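PDB 3WND: protein translation elongation factor 1A from Methanosarcina mazei, which probably acts as a SelB- and EF-Tu-like translation factor that, in its GTP-bound form, binds cysteinyl-tRNA(Cys). Local coordinates for residues Y283-T288 / D350-A355. Sequence-based numbering, arbitrary orientation.
Sequences YTLECT and DRFLLA
Leu-285 lays its CD2 methyl squarely on the ring of Phe-352, a CH-pi contact in which the methyl carbon sits 3.7 Å from the ring centroid and 11° off the normal. The leucine uses both branches: Leu-285 CD1 lies 3.8 Å from Phe-352 CB, holding the root of the side chain as well as its ring. With CG turned anti to its own carbonyl carbon and beside the backbone N, Phe-352 presents its far edge to Tyr-283. The result is an offset edge-to-face pair, planes at 61° and centroids 5.7 Å apart, closest where Tyr-283 CD1 meets Phe-352 CE1 at 3.7 Å. Further along the strands Leu-354 takes over, its CD1 methyl 4.0 Å from Cys-287 SG.

No hydrogen bond joins 283-288 to 350-355; the axes of the short strand segments come within 9.0 Å and cross at 63°, meeting through the interior of the C-terminal beta-barrel, consistent with the third domain of SelB- and EF-Tu-like factors. Leu-304 and Val-306 on strand 301-306 also touch Phe-352, and Tyr-346 meets it edge-to-face. Were Phe-352 replaced by an alanine, the Leu-285 methyls and the Tyr-283 ring would probably lose their shared aromatic partner, opening a gap inside the barrel. The case illustrates how strands without mutual hydrogen bonds can be joined across a barrel interior by interlocking apolar side chains, one ring receiving a methyl on its face while offering its edge to another.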
loop_
_atom_site.group_PDB
_atom_site.type_symbol
_atom_site.label_atom_id
_atom_site.label_comp_id
_atom_site.label_asym_id
_atom_site.label_seq_id
_atom_site.Cartn_x
_atom_site.Cartn_y
_atom_site.Cartn_z
ATOM N N TYR A 283 -10.651 -14.183 13.475
ATOM C CA TYR A 283 -11.300 -12.972 12.922
ATOM C C TYR A 283 -12.719 -13.255 12.624
ATOM O O TYR A 283 -13.015 -14.312 12.128
ATOM C CB TYR A 283 -10.606 -12.480 11.617
ATOM C CG TYR A 283 -9.106 -12.510 11.784
ATOM C CD1 TYR A 283 -8.435 -11.453 12.396
ATOM C CD2 TYR A 283 -8.397 -13.679 11.468
ATOM C CE1 TYR A 283 -7.065 -11.544 12.591
ATOM C CE2 TYR A 283 -7.026 -13.777 11.590
ATOM C CZ TYR A 283 -6.370 -12.721 12.216
ATOM O OH TYR A 283 -5.001 -12.788 12.416
ATOM N N THR A 284 -13.580 -12.299 12.881
ATOM C CA THR A 284 -14.940 -12.381 12.355
ATOM C C THR A 284 -15.142 -11.174 11.446
ATOM O O THR A 284 -15.181 -10.035 11.920
ATOM C CB THR A 284 -15.963 -12.275 13.522
ATOM O OG1 THR A 284 -15.661 -13.265 14.515
ATOM C CG2 THR A 284 -17.399 -12.425 13.022
ATOM N N LEU A 285 -15.196 -11.401 10.131
ATOM C CA LEU A 285 -15.275 -10.289 9.128
ATOM C C LEU A 285 -16.597 -10.186 8.383
ATOM O O LEU A 285 -17.109 -11.221 7.854
ATOM C CB LEU A 285 -14.164 -10.465 8.066
ATOM C CG LEU A 285 -12.741 -10.587 8.643
ATOM C CD1 LEU A 285 -11.705 -10.754 7.520
ATOM C CD2 LEU A 285 -12.339 -9.356 9.490
ATOM N N GLU A 286 -17.091 -8.936 8.202
ATOM C CA GLU A 286 -18.222 -8.643 7.325
ATOM C C GLU A 286 -17.519 -8.393 5.962
ATOM O O GLU A 286 -16.734 -7.460 5.827
ATOM C CB GLU A 286 -18.948 -7.364 7.751
ATOM C CG GLU A 286 -19.639 -7.435 9.123
ATOM C CD GLU A 286 -21.158 -7.385 9.010
ATOM O OE1 GLU A 286 -21.681 -7.530 7.873
ATOM O OE2 GLU A 286 -21.833 -7.173 10.049
ATOM N N CYS A 287 -17.797 -9.247 4.995
ATOM C CA CYS A 287 -17.018 -9.316 3.742
ATOM C C CYS A 287 -17.918 -9.075 2.560
ATOM O O CYS A 287 -19.145 -9.407 2.562
ATOM C CB CYS A 287 -16.433 -10.729 3.570
ATOM S SG CYS A 287 -15.190 -11.141 4.816
ATOM N N THR A 288 -17.283 -8.550 1.521
ATOM C CA THR A 288 -17.906 -8.343 0.259
ATOM C C THR A 288 -16.991 -9.128 -0.678
ATOM O O THR A 288 -15.775 -8.820 -0.785
ATOM C CB THR A 288 -17.896 -6.855 -0.128
ATOM O OG1 THR A 288 -18.782 -6.137 0.721
ATOM C CG2 THR A 288 -18.454 -6.739 -1.478
ATOM N N ASP A 350 -9.136 -0.884 9.956
ATOM C CA ASP A 350 -8.205 -1.503 9.001
ATOM C C ASP A 350 -8.952 -2.460 8.089
ATOM O O ASP A 350 -9.648 -3.350 8.535
ATOM C CB ASP A 350 -7.080 -2.295 9.706
ATOM C CG ASP A 350 -6.119 -1.441 10.449
ATOM O OD1 ASP A 350 -5.924 -0.279 10.155
ATOM O OD2 ASP A 350 -5.500 -2.000 11.372
ATOM N N ARG A 351 -8.830 -2.194 6.771
ATOM C CA ARG A 351 -9.502 -3.040 5.776
ATOM C C ARG A 351 -8.703 -4.363 5.661
ATOM O O ARG A 351 -7.458 -4.373 5.542
ATOM C CB ARG A 351 -9.646 -2.340 4.398
ATOM C CG ARG A 351 -10.376 -3.188 3.410
ATOM C CD ARG A 351 -10.384 -2.542 2.022
ATOM N NE ARG A 351 -11.005 -1.248 2.123
ATOM C CZ ARG A 351 -12.134 -0.822 1.549
ATOM N NH1 ARG A 351 -12.793 -1.529 0.665
ATOM N NH2 ARG A 351 -12.579 0.398 1.855
ATOM N N PHE A 352 -9.430 -5.469 5.711
ATOM C CA PHE A 352 -8.807 -6.799 5.480
ATOM C C PHE A 352 -9.060 -7.148 3.980
ATOM O O PHE A 352 -10.112 -6.900 3.426
ATOM C CB PHE A 352 -9.549 -7.866 6.278
ATOM C CG PHE A 352 -9.227 -7.862 7.769
ATOM C CD1 PHE A 352 -8.436 -8.860 8.308
ATOM C CD2 PHE A 352 -9.778 -6.880 8.624
ATOM C CE1 PHE A 352 -8.192 -8.909 9.688
ATOM C CE2 PHE A 352 -9.461 -6.872 9.977
ATOM C CZ PHE A 352 -8.709 -7.938 10.529
ATOM N N LEU A 353 -8.070 -7.769 3.370
ATOM C CA LEU A 353 -8.231 -8.369 2.051
ATOM C C LEU A 353 -8.038 -9.886 2.189
ATOM O O LEU A 353 -7.223 -10.352 2.986
ATOM C CB LEU A 353 -7.160 -7.926 1.113
ATOM C CG LEU A 353 -7.250 -6.544 0.577
ATOM C CD1 LEU A 353 -6.135 -6.344 -0.530
ATOM C CD2 LEU A 353 -8.635 -6.129 0.052
ATOM N N LEU A 354 -8.848 -10.652 1.463
ATOM C CA LEU A 354 -8.675 -12.112 1.450
ATOM C C LEU A 354 -8.361 -12.544 0.026
ATOM O O LEU A 354 -8.965 -12.040 -0.930
ATOM C CB LEU A 354 -10.032 -12.752 1.800
ATOM C CG LEU A 354 -10.489 -12.362 3.236
ATOM C CD1 LEU A 354 -11.884 -12.919 3.543
ATOM C CD2 LEU A 354 -9.474 -12.808 4.306
ATOM N N ALA A 355 -7.453 -13.505 -0.058
ATOM C CA ALA A 355 -6.986 -13.993 -1.357
ATOM C C ALA A 355 -7.020 -15.508 -1.376
ATOM O O ALA A 355 -7.014 -16.152 -0.300
ATOM C CB ALA A 355 -5.569 -13.452 -1.679
#